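Local coordinates for type-iv like pilin ttha1222 (Thermus thermophilus, PDB 5G2F), which is a type IV-like competence pilin and probably serves in the pilus machinery that takes up DNA during natural transformation, at residues Thr31-Leu37 / Ala49-Tyr54; Val14-Glu19 / Asp59-Glu63; Ala2-Ala6 / Leu66-Leu71; Ala6-Tyr10 / Gly41-Val47. One frame throughout, in Å; residues are numbered along the deposited sequence.

Contact 1 of 4, residues Thr31-Leu37 / Ala49-Tyr54; sequences THLTDCL and ACTITY
C36 and C50 turn their sulfurs toward one another with different first torsions: SG of C36 sits between its own backbone N and carbonyl carbon (chi1 37°), whereas SG of C50 trails away from the backbone N (chi1 -162°). The disulfide that results has SG of C36 2.0 Å from SG of C50 and a chi3 of -91°. The sulfur of C36 also lies against CG1 of I52, at 3.8 Å. Around this covalent tie the loop runs antiparallel to the strand and makes a single beta bridge. N of C36 donates a hydrogen bond to O of C50 at 3.0 Å, and N of I52 to O of T34 at 2.8 Å; these two bonds bracket D35 and T51, which form a non-hydrogen-bonded pair. At the far end Y54 takes over. CA of T31 sits over the centre of one face of the Y54 ring, 3.7 Å from its centroid, a CH-pi contact. OH of Y54 donates to O of L33 at 2.7 Å, tilted from the carbonyl plane, with that carbonyl group at the ring's edge. CD2 of L37 rests 3.8 Å from CA of A49 at the other end. CB of D35 touches O of C50, but its carboxylate serves partners off the strand: OD2 receives the amide of L37 in an Asx turn, and OD1 makes a salt bridge to R12 of the second subunit. The segment belongs to the alpha-beta loop of a pilin fold, here fastened by a disulfide to the outermost strand within the chain, 47-54.

Contact 2 of 4, residues Val14-Glu19 / Asp59-Glu63; sequences VALALE and DYVIE
V14, A15, L18 and E19 meet Y60 and I62 in a buried helix-on-sheet contact of the pilin alpha/beta fold, where helix 3-19 lies over the antiparallel sheet. The axes of helix 14-19 and strand 60-63 run roughly antiparallel (151°), with a closest approach of 10.2 Å. Alternate strand residues, Y60 and I62, point at the helix. CD1 of I62 nestles against CG1 of V14 at 3.7 Å and lies 4.0 Å from CB of A15. The Y60 ring is swung into the narrow place between its own backbone N and carbonyl carbon (chi1 55°), which carries it out toward the last helical turn. There CD1 of L18 covers the middle of one ring face, 3.7 Å from the centroid, a CH-pi contact. A leucine in place of Y60 has no hydroxyl or flat face, and OE2 of E19 would probably lose its hold on the strand, and L18 the surface it lies on. E19 bends at its second torsion to bring the carboxylate back to the ring; its OE1 is in a salt bridge with R22. The other oxygen, OE2, accepts from OH of Y60 at 2.7 Å through the anti lone pair, with carboxylate and ring planes 38° apart.

Contact 3 of 4, residues Ala2-Ala6 / Leu66-Leu71; sequences ANLAA and LDGAAL
N3 and L4, neighbours on the first turn of helix 3-19, meet the 66-71 loop in different ways: N3 takes G68, L4 lies against L66, A70 and L71, and A69 touches both. The side-chain amide of N3 points an N-H almost straight at the loop, ND2 to O of G68 2.8 Å with an angle of 170° at the hydrogen. That oxygen lies close to the amide plane of N3, yet the donor stands above the carbonyl plane of G68. L4 extends away from its backbone N (chi1 174°) and thereby spreads both methyls over the loop. The L4 and L66 side chains cross at a slant, CD1 to CD1 3.9 Å. CD1 of L4 also lies 4.0 Å from CB of L71, and its CD2 meets CB of A70 at 4.1 Å. CB of A69 is 3.8 Å from CB of N3. A water bridges the backbones, accepting from N of L4 at 3.1 Å and from N of A70 at 2.7 Å. The leucine and alanine contacts supply the apolar packing, while the N3 bond and the water fix the loop's position against the helix start and give the L4 and A70 amides an acceptor.

Contact 4 of 4, residues Ala6-Tyr10 / Gly41-Val47; sequences AGQSY and GQRPKTV
OH of Y10 has two partners: it donates to O of C36 and accepts from a water at 2.8 Å, which gives its other proton to O of G41 at 2.7 Å. The water lies at the ring's edge, in its plane, and ties the helix to the start of the 41-47 segment. The ring is carried there by a first torsion of -178°, with CG trailing opposite the backbone N. Over one face passes the aliphatic part of R43: CG is 4.0 Å from the ring centroid and displaced toward the rim, a CH-pi contact. The guanidinium beyond is turned 83° from the ring plane, so it does not stack; its NE bonds to O of L37, and NH1 makes only a weak bond to O of V47. CD of P44 comes obliquely against CD1 of Y10 at 3.7 Å, and CG of P44 packs against CB of A6 at 4.0 Å. Farther along, CG2 of V47 touches CA of G7, also at 4.0 Å. A phenylalanine in place of Y10 lacks the hydroxyl, and the carbonyl of C36 would probably be left without this donor and the water without its anchor on the helix. P44 to V47 form a type I beta turn, with N of V47 bonded to O of P44 at 3.0 Å. This is the closing part of a pilin alpha-beta loop, folded back over the helix just before it enters the first strand of the sheet.

In the fold
Helix 3-19 runs through contacts 3, 4 and 2 in that order, and contact 1 joins the following loop to strand 47-54. Contacts 3 and 4 share A6, lie about 9 Å apart between centres and are bridged by T46 OG1 on O of D67. Centre to centre, contact 1 sits about 8 Å from contact 2, across neighbouring strands 47-54 and 60-66, and about 20 Å from contact 3. Along the chain contacts 1 and 2 both nest inside the loop closed by contact 3, while contact 4 crosses both. Helix, alpha-beta loop and sheet are thus interlocked into one compact domain, the globular part of a longer pilin.

Contact 1 of 4, residues Thr31-Leu37 / Ala49-Tyr54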
loop_
_atom_site.group_PDB
_atom_site.type_symbol
_atom_site.label_atom_id
_atom_site.label_comp_id
_atom_site.label_asym_id
_atom_site.label_seq_id
_atom_site.Cartn_x
_atom_site.Cartn_y
_atom_site.Cartn_z
ATOM N N THR A 31 6.284 8.457 -0.325
ATOM C CA THR A 31 7.195 7.407 0.144
ATOM C C THR A 31 6.571 6.416 1.146
ATOM O O THR A 31 7.270 5.656 1.797
ATOM C CB THR A 31 8.448 8.109 0.775
ATOM O OG1 THR A 31 7.999 8.942 1.828
ATOM C CG2 THR A 31 9.180 8.899 -0.237
ATOM N N HIS A 32 5.245 6.389 1.268
ATOM C CA HIS A 32 4.584 5.417 2.179
ATOM C C HIS A 32 3.918 4.256 1.438
ATOM O O HIS A 32 3.371 3.350 2.035
ATOM C CB HIS A 32 3.627 6.157 3.085
ATOM C CG HIS A 32 4.292 7.273 3.829
ATOM N ND1 HIS A 32 5.152 7.052 4.886
ATOM C CD2 HIS A 32 4.272 8.615 3.637
ATOM C CE1 HIS A 32 5.607 8.211 5.332
ATOM N NE2 HIS A 32 5.081 9.175 4.597
ATOM N N LEU A 33 3.975 4.262 0.112
ATOM C CA LEU A 33 3.407 3.119 -0.637
ATOM C C LEU A 33 4.517 2.056 -0.766
ATOM O O LEU A 33 5.338 2.106 -1.704
ATOM C CB LEU A 33 2.922 3.614 -1.986
ATOM C CG LEU A 33 2.206 2.614 -2.903
ATOM C CD1 LEU A 33 1.028 1.914 -2.240
ATOM C CD2 LEU A 33 1.738 3.299 -4.172
ATOM N N THR A 34 4.574 1.133 0.189
ATOM C CA THR A 34 5.728 0.256 0.304
ATOM C C THR A 34 5.503 -1.179 -0.134
ATOM O O THR A 34 6.402 -2.041 -0.025
ATOM C CB THR A 34 6.237 0.235 1.749
ATOM O OG1 THR A 34 5.107 0.036 2.595
ATOM C CG2 THR A 34 6.930 1.556 2.095
ATOM N N ASP A 35 4.283 -1.513 -0.540
ATOM C CA ASP A 35 4.137 -2.831 -1.135
ATOM C C ASP A 35 3.493 -2.725 -2.471
ATOM O O ASP A 35 2.772 -1.778 -2.776
ATOM C CB ASP A 35 3.368 -3.780 -0.270
ATOM C CG ASP A 35 1.873 -3.624 -0.473
ATOM O OD1 ASP A 35 1.360 -2.742 0.222
ATOM O OD2 ASP A 35 1.274 -4.290 -1.375
ATOM N N CYS A 36 3.786 -3.711 -3.286
ATOM C CA CYS A 36 3.279 -3.745 -4.634
ATOM C C CYS A 36 2.565 -5.064 -4.923
ATOM O O CYS A 36 2.521 -5.505 -6.055
ATOM C CB CYS A 36 4.391 -3.430 -5.642
ATOM S SG CYS A 36 6.041 -4.069 -5.292
ATOM N N LEU A 37 2.007 -5.699 -3.893
ATOM C CA LEU A 37 1.148 -6.862 -4.152
ATOM C C LEU A 37 -0.210 -6.426 -4.710
ATOM O O LEU A 37 -0.895 -7.209 -5.399
ATOM C CB LEU A 37 0.952 -7.726 -2.914
ATOM C CG LEU A 37 2.175 -8.527 -2.479
ATOM C CD1 LEU A 37 1.893 -9.197 -1.146
ATOM C CD2 LEU A 37 2.620 -9.554 -3.534
ATOM N N ALA A 49 5.719 -11.950 -3.500
ATOM C CA ALA A 49 6.059 -10.889 -2.570
ATOM C C ALA A 49 6.559 -9.703 -3.421
ATOM O O ALA A 49 7.107 -9.917 -4.506
ATOM C CB ALA A 49 7.132 -11.321 -1.589
ATOM N N CYS A 50 6.261 -8.494 -2.975
ATOM C CA CYS A 50 6.619 -7.297 -3.707
ATOM C C CYS A 50 6.692 -6.106 -2.767
ATOM O O CYS A 50 5.685 -5.697 -2.196
ATOM C CB CYS A 50 5.626 -7.052 -4.843
ATOM S SG CYS A 50 6.164 -5.916 -6.164
ATOM N N THR A 51 7.878 -5.533 -2.609
ATOM C CA THR A 51 8.068 -4.429 -1.677
ATOM C C THR A 51 8.768 -3.278 -2.384
ATOM O O THR A 51 9.597 -3.507 -3.290
ATOM C CB THR A 51 8.940 -4.815 -0.451
ATOM O OG1 THR A 51 10.223 -5.197 -0.904
ATOM C CG2 THR A 51 8.369 -5.963 0.285
ATOM N N ILE A 52 8.446 -2.068 -1.958
ATOM C CA ILE A 52 9.084 -0.877 -2.505
ATOM C C ILE A 52 9.800 -0.206 -1.360
ATOM O O ILE A 52 9.186 0.042 -0.314
ATOM C CB ILE A 52 8.060 0.100 -3.116
ATOM C CG1 ILE A 52 7.224 -0.612 -4.180
ATOM C CG2 ILE A 52 8.791 1.332 -3.663
ATOM C CD1 ILE A 52 5.919 0.125 -4.546
ATOM N N THR A 53 11.079 0.051 -1.541
ATOM C CA THR A 53 11.891 0.736 -0.573
ATOM C C THR A 53 12.283 2.104 -1.130
ATOM O O THR A 53 12.879 2.195 -2.223
ATOM C CB THR A 53 13.159 -0.089 -0.272
ATOM O OG1 THR A 53 12.780 -1.365 0.265
ATOM C CG2 THR A 53 14.088 0.616 0.749
ATOM N N TYR A 54 12.037 3.165 -0.354
ATOM C CA TYR A 54 12.473 4.503 -0.761
ATOM C C TYR A 54 13.784 4.873 -0.065
ATOM O O TYR A 54 13.856 4.875 1.167
ATOM C CB TYR A 54 11.355 5.530 -0.477
ATOM C CG TYR A 54 10.051 5.168 -1.141
ATOM C CD1 TYR A 54 9.134 4.253 -0.549
ATOM C CD2 TYR A 54 9.757 5.637 -2.398
ATOM C CE1 TYR A 54 7.953 3.884 -1.189
ATOM C CE2 TYR A 54 8.583 5.292 -3.040
ATOM C CZ TYR A 54 7.676 4.423 -2.447
ATOM O OH TYR A 54 6.529 4.058 -3.106
#

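Contact 2 of 4, residues Val14-Glu19 / Asp59-Glu63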
loop_
_atom_site.group_PDB
_atom_site.type_symbol
_atom_site.label_atom_id
_atom_site.label_comp_id
_atom_site.label_asym_id
_atom_site.label_seq_id
_atom_site.Cartn_x
_atom_site.Cartn_y
_atom_site.Cartn_z
ATOM N N VAL A 14 5.117 -1.580 -12.207
ATOM C CA VAL A 14 5.131 -0.925 -10.900
ATOM C C VAL A 14 5.970 0.355 -10.967
ATOM O O VAL A 14 5.538 1.427 -10.561
ATOM C CB VAL A 14 5.649 -1.861 -9.788
ATOM C CG1 VAL A 14 5.811 -1.144 -8.463
ATOM C CG2 VAL A 14 4.698 -3.036 -9.619
ATOM N N ALA A 15 7.180 0.228 -11.515
ATOM C CA ALA A 15 8.064 1.393 -11.688
ATOM C C ALA A 15 7.411 2.509 -12.515
ATOM O O ALA A 15 7.439 3.666 -12.100
ATOM C CB ALA A 15 9.360 0.978 -12.354
ATOM N N LEU A 16 6.858 2.159 -13.669
ATOM C CA LEU A 16 6.148 3.157 -14.509
ATOM C C LEU A 16 5.019 3.851 -13.752
ATOM O O LEU A 16 4.871 5.065 -13.820
ATOM C CB LEU A 16 5.573 2.536 -15.769
ATOM C CG LEU A 16 6.599 2.166 -16.834
ATOM C CD1 LEU A 16 5.988 1.219 -17.858
ATOM C CD2 LEU A 16 7.147 3.412 -17.516
ATOM N N ALA A 17 4.287 3.085 -12.963
ATOM C CA ALA A 17 3.243 3.673 -12.123
ATOM C C ALA A 17 3.789 4.643 -11.066
ATOM O O ALA A 17 3.218 5.725 -10.821
ATOM C CB ALA A 17 2.425 2.567 -11.461
ATOM N N LEU A 18 4.893 4.276 -10.429
ATOM C CA LEU A 18 5.521 5.137 -9.453
ATOM C C LEU A 18 6.049 6.452 -10.093
ATOM O O LEU A 18 5.925 7.537 -9.531
ATOM C CB LEU A 18 6.686 4.380 -8.748
ATOM C CG LEU A 18 6.287 3.326 -7.743
ATOM C CD1 LEU A 18 7.494 2.601 -7.197
ATOM C CD2 LEU A 18 5.499 3.902 -6.554
ATOM N N GLU A 19 6.651 6.335 -11.267
ATOM C CA GLU A 19 7.114 7.498 -12.009
ATOM C C GLU A 19 5.987 8.512 -12.227
ATOM O O GLU A 19 6.206 9.735 -12.121
ATOM C CB GLU A 19 7.751 7.087 -13.341
ATOM C CG GLU A 19 9.069 6.302 -13.232
ATOM C CD GLU A 19 10.173 7.029 -12.478
ATOM O OE1 GLU A 19 10.489 8.205 -12.828
ATOM O OE2 GLU A 19 10.680 6.423 -11.510
ATOM N N ASP A 59 14.445 8.223 -5.088
ATOM C CA ASP A 59 14.947 6.930 -5.545
ATOM C C ASP A 59 14.271 5.793 -4.784
ATOM O O ASP A 59 14.151 5.825 -3.588
ATOM C CB ASP A 59 16.492 6.780 -5.338
ATOM C CG ASP A 59 17.315 7.844 -6.033
ATOM O OD1 ASP A 59 16.931 8.325 -7.145
ATOM O OD2 ASP A 59 18.377 8.159 -5.438
ATOM N N TYR A 60 13.889 4.761 -5.518
ATOM C CA TYR A 60 13.273 3.591 -4.921
ATOM C C TYR A 60 13.885 2.314 -5.476
ATOM O O TYR A 60 14.513 2.310 -6.555
ATOM C CB TYR A 60 11.733 3.567 -5.159
ATOM C CG TYR A 60 11.312 3.660 -6.582
ATOM C CD1 TYR A 60 11.216 2.526 -7.390
ATOM C CD2 TYR A 60 11.077 4.879 -7.175
ATOM C CE1 TYR A 60 10.859 2.624 -8.719
ATOM C CE2 TYR A 60 10.690 4.972 -8.502
ATOM C CZ TYR A 60 10.574 3.852 -9.262
ATOM O OH TYR A 60 10.292 3.941 -10.613
ATOM N N VAL A 61 13.616 1.220 -4.748
ATOM C CA VAL A 61 13.992 -0.094 -5.148
ATOM C C VAL A 61 12.778 -0.983 -4.992
ATOM O O VAL A 61 12.148 -0.988 -3.918
ATOM C CB VAL A 61 15.127 -0.658 -4.262
ATOM C CG1 VAL A 61 15.583 -2.011 -4.780
ATOM C CG2 VAL A 61 16.314 0.286 -4.267
ATOM N N ILE A 62 12.445 -1.699 -6.053
ATOM C CA ILE A 62 11.371 -2.686 -5.993
ATOM C C ILE A 62 11.992 -4.065 -5.905
ATOM O O ILE A 62 12.854 -4.407 -6.728
ATOM C CB ILE A 62 10.492 -2.639 -7.275
ATOM C CG1 ILE A 62 9.911 -1.233 -7.469
ATOM C CG2 ILE A 62 9.407 -3.686 -7.216
ATOM C CD1 ILE A 62 9.437 -0.959 -8.884
ATOM N N GLU A 63 11.531 -4.866 -4.961
ATOM C CA GLU A 63 11.971 -6.255 -4.818
ATOM C C GLU A 63 10.794 -7.159 -4.932
ATOM O O GLU A 63 9.800 -6.962 -4.211
ATOM C CB GLU A 63 12.562 -6.486 -3.440
ATOM C CG GLU A 63 13.880 -5.801 -3.178
ATOM C CD GLU A 63 14.244 -5.922 -1.715
ATOM O OE1 GLU A 63 14.849 -6.960 -1.331
ATOM O OE2 GLU A 63 13.868 -5.009 -0.933
#

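Contact 3 of 4, residues Ala2-Ala6 / Leu66-Leu71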
loop_
_atom_site.group_PDB
_atom_site.type_symbol
_atom_site.label_atom_id
_atom_site.label_comp_id
_atom_site.label_asym_id
_atom_site.label_seq_id
_atom_site.Cartn_x
_atom_site.Cartn_y
_atom_site.Cartn_z
ATOM N N ALA A 2 6.863 -18.651 -18.990
ATOM C CA ALA A 2 7.631 -17.390 -19.046
ATOM C C ALA A 2 7.400 -16.591 -17.769
ATOM O O ALA A 2 7.060 -15.409 -17.828
ATOM C CB ALA A 2 7.204 -16.580 -20.263
ATOM N N ASN A 3 7.552 -17.243 -16.619
ATOM C CA ASN A 3 7.262 -16.609 -15.324
ATOM C C ASN A 3 8.243 -15.501 -14.984
ATOM O O ASN A 3 7.834 -14.461 -14.482
ATOM C CB ASN A 3 7.276 -17.635 -14.193
ATOM C CG ASN A 3 6.006 -18.462 -14.135
ATOM O OD1 ASN A 3 4.933 -17.995 -14.463
ATOM N ND2 ASN A 3 6.142 -19.711 -13.741
ATOM N N LEU A 4 9.529 -15.744 -15.221
ATOM C CA LEU A 4 10.511 -14.709 -15.003
ATOM C C LEU A 4 10.128 -13.509 -15.845
ATOM O O LEU A 4 10.094 -12.384 -15.345
ATOM C CB LEU A 4 11.920 -15.188 -15.354
ATOM C CG LEU A 4 12.981 -14.073 -15.279
ATOM C CD1 LEU A 4 13.067 -13.421 -13.896
ATOM C CD2 LEU A 4 14.346 -14.614 -15.708
ATOM N N ALA A 5 9.800 -13.730 -17.114
ATOM C CA ALA A 5 9.354 -12.610 -17.953
ATOM C C ALA A 5 8.101 -11.926 -17.408
ATOM O O ALA A 5 8.022 -10.688 -17.423
ATOM C CB ALA A 5 9.153 -13.034 -19.395
ATOM N N ALA A 6 7.146 -12.696 -16.895
ATOM C CA ALA A 6 5.914 -12.093 -16.386
ATOM C C ALA A 6 6.209 -11.256 -15.151
ATOM O O ALA A 6 5.653 -10.172 -14.977
ATOM C CB ALA A 6 4.857 -13.158 -16.093
ATOM N N LEU A 66 9.583 -14.372 -6.868
ATOM C CA LEU A 66 8.855 -15.129 -7.851
ATOM C C LEU A 66 8.883 -16.605 -7.487
ATOM O O LEU A 66 9.900 -17.147 -7.034
ATOM C CB LEU A 66 9.481 -14.970 -9.236
ATOM C CG LEU A 66 9.795 -13.554 -9.703
ATOM C CD1 LEU A 66 10.384 -13.569 -11.104
ATOM C CD2 LEU A 66 8.531 -12.700 -9.649
ATOM N N ASP A 67 7.778 -17.286 -7.681
ATOM C CA ASP A 67 7.916 -18.748 -7.635
ATOM C C ASP A 67 7.692 -19.413 -8.990
ATOM O O ASP A 67 6.949 -18.922 -9.835
ATOM C CB ASP A 67 7.088 -19.414 -6.531
ATOM C CG ASP A 67 5.635 -19.328 -6.772
ATOM O OD1 ASP A 67 5.226 -18.533 -7.640
ATOM O OD2 ASP A 67 4.902 -20.089 -6.102
ATOM N N GLY A 68 8.358 -20.544 -9.173
ATOM C CA GLY A 68 8.258 -21.304 -10.406
ATOM C C GLY A 68 8.871 -20.561 -11.582
ATOM O O GLY A 68 8.500 -20.773 -12.743
ATOM N N ALA A 69 9.852 -19.723 -11.281
ATOM C CA ALA A 69 10.486 -18.895 -12.291
ATOM C C ALA A 69 11.972 -19.222 -12.418
ATOM O O ALA A 69 12.577 -19.783 -11.503
ATOM C CB ALA A 69 10.309 -17.421 -11.943
ATOM N N ALA A 70 12.554 -18.852 -13.553
ATOM C CA ALA A 70 13.986 -19.090 -13.791
ATOM C C ALA A 70 14.897 -18.342 -12.801
ATOM O O ALA A 70 16.062 -18.701 -12.627
ATOM C CB ALA A 70 14.346 -18.720 -15.222
ATOM N N LEU A 71 14.385 -17.270 -12.196
ATOM C CA LEU A 71 15.028 -16.648 -11.026
ATOM C C LEU A 71 14.016 -16.558 -9.876
ATOM O O LEU A 71 12.814 -16.597 -10.095
ATOM C CB LEU A 71 15.595 -15.240 -11.326
ATOM C CG LEU A 71 17.010 -14.925 -11.783
ATOM C CD1 LEU A 71 17.316 -15.621 -13.090
ATOM C CD2 LEU A 71 17.168 -13.417 -11.921
HETATM O O HOH W 1 11.006 -18.450 -15.701
#

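Contact 4 of 4, residues Ala6-Tyr10 / Gly41-Val47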
loop_
_atom_site.group_PDB
_atom_site.type_symbol
_atom_site.label_atom_id
_atom_site.label_comp_id
_atom_site.label_asym_id
_atom_site.label_seq_id
_atom_site.Cartn_x
_atom_site.Cartn_y
_atom_site.Cartn_z
ATOM N N ALA A 6 7.146 -12.696 -16.895
ATOM C CA ALA A 6 5.914 -12.093 -16.386
ATOM C C ALA A 6 6.209 -11.256 -15.151
ATOM O O ALA A 6 5.653 -10.172 -14.977
ATOM C CB ALA A 6 4.857 -13.158 -16.093
ATOM N N GLY A 7 7.096 -11.750 -14.291
ATOM C CA GLY A 7 7.451 -11.016 -13.061
ATOM C C GLY A 7 8.216 -9.760 -13.386
ATOM O O GLY A 7 7.951 -8.701 -12.828
ATOM N N GLN A 8 9.165 -9.878 -14.315
ATOM C CA GLN A 8 9.894 -8.718 -14.798
ATOM C C GLN A 8 8.999 -7.640 -15.376
ATOM O O GLN A 8 9.115 -6.459 -15.018
ATOM C CB GLN A 8 10.936 -9.135 -15.832
ATOM C CG GLN A 8 12.143 -9.849 -15.247
ATOM C CD GLN A 8 13.068 -10.435 -16.314
ATOM O OE1 GLN A 8 12.613 -10.869 -17.381
ATOM N NE2 GLN A 8 14.369 -10.483 -16.022
ATOM N N SER A 9 8.085 -8.039 -16.243
ATOM C CA SER A 9 7.110 -7.125 -16.813
ATOM C C SER A 9 6.263 -6.437 -15.728
ATOM O O SER A 9 6.004 -5.225 -15.788
ATOM C CB SER A 9 6.255 -7.911 -17.837
ATOM O OG SER A 9 5.250 -7.098 -18.417
ATOM N N TYR A 10 5.846 -7.178 -14.707
ATOM C CA TYR A 10 5.076 -6.583 -13.605
ATOM C C TYR A 10 5.864 -5.531 -12.852
ATOM O O TYR A 10 5.384 -4.427 -12.608
ATOM C CB TYR A 10 4.609 -7.668 -12.634
ATOM C CG TYR A 10 3.778 -7.149 -11.523
ATOM C CD1 TYR A 10 2.488 -6.667 -11.771
ATOM C CD2 TYR A 10 4.261 -7.091 -10.232
ATOM C CE1 TYR A 10 1.711 -6.158 -10.754
ATOM C CE2 TYR A 10 3.488 -6.584 -9.203
ATOM C CZ TYR A 10 2.196 -6.145 -9.462
ATOM O OH TYR A 10 1.426 -5.600 -8.434
ATOM N N GLY A 41 -2.210 -2.861 -11.095
ATOM C CA GLY A 41 -2.721 -3.577 -12.235
ATOM C C GLY A 41 -2.726 -5.045 -11.909
ATOM O O GLY A 41 -2.594 -5.444 -10.751
ATOM N N GLN A 42 -2.932 -5.856 -12.935
ATOM C CA GLN A 42 -2.992 -7.294 -12.766
ATOM C C GLN A 42 -1.618 -7.812 -12.341
ATOM O O GLN A 42 -0.644 -7.565 -13.011
ATOM C CB GLN A 42 -3.417 -7.927 -14.084
ATOM C CG GLN A 42 -3.380 -9.451 -14.095
ATOM C CD GLN A 42 -4.428 -10.109 -13.209
ATOM O OE1 GLN A 42 -5.502 -9.544 -12.947
ATOM N NE2 GLN A 42 -4.116 -11.318 -12.747
ATOM N N ARG A 43 -1.551 -8.522 -11.226
ATOM C CA ARG A 43 -0.300 -9.109 -10.743
ATOM C C ARG A 43 -0.234 -10.589 -11.137
ATOM O O ARG A 43 -1.101 -11.367 -10.746
ATOM C CB ARG A 43 -0.179 -8.966 -9.214
ATOM C CG ARG A 43 1.081 -9.621 -8.655
ATOM C CD ARG A 43 1.324 -9.387 -7.162
ATOM N NE ARG A 43 0.144 -9.637 -6.341
ATOM C CZ ARG A 43 -0.255 -10.843 -5.960
ATOM N NH1 ARG A 43 0.399 -11.930 -6.333
ATOM N NH2 ARG A 43 -1.345 -10.958 -5.222
ATOM N N PRO A 44 0.768 -10.998 -11.929
ATOM C CA PRO A 44 0.866 -12.440 -12.241
ATOM C C PRO A 44 1.057 -13.282 -10.967
ATOM O O PRO A 44 1.677 -12.828 -10.017
ATOM C CB PRO A 44 2.105 -12.540 -13.155
ATOM C CG PRO A 44 2.368 -11.146 -13.622
ATOM C CD PRO A 44 1.830 -10.215 -12.581
ATOM N N LYS A 45 0.536 -14.501 -10.937
ATOM C CA LYS A 45 0.531 -15.264 -9.686
ATOM C C LYS A 45 1.942 -15.697 -9.304
ATOM O O LYS A 45 2.213 -15.947 -8.140
ATOM C CB LYS A 45 -0.462 -16.440 -9.738
ATOM C CG LYS A 45 -0.169 -17.469 -10.799
ATOM C CD LYS A 45 -1.198 -18.609 -10.776
ATOM C CE LYS A 45 -1.175 -19.383 -12.084
ATOM N NZ LYS A 45 0.220 -19.769 -12.444
ATOM N N THR A 46 2.869 -15.708 -10.260
ATOM C CA THR A 46 4.280 -15.950 -9.937
ATOM C C THR A 46 4.838 -14.950 -8.904
ATOM O O THR A 46 5.739 -15.289 -8.130
ATOM C CB THR A 46 5.195 -15.999 -11.201
ATOM O OG1 THR A 46 6.522 -16.401 -10.826
ATOM C CG2 THR A 46 5.293 -14.651 -11.905
ATOM N N VAL A 47 4.316 -13.727 -8.892
ATOM C CA VAL A 47 4.786 -12.730 -7.935
ATOM C C VAL A 47 4.138 -12.967 -6.574
ATOM O O VAL A 47 2.952 -12.706 -6.384
ATOM C CB VAL A 47 4.503 -11.302 -8.393
ATOM C CG1 VAL A 47 5.065 -10.313 -7.387
ATOM C CG2 VAL A 47 5.113 -11.059 -9.775
HETATM O O HOH W 2 -1.319 -5.103 -8.367
#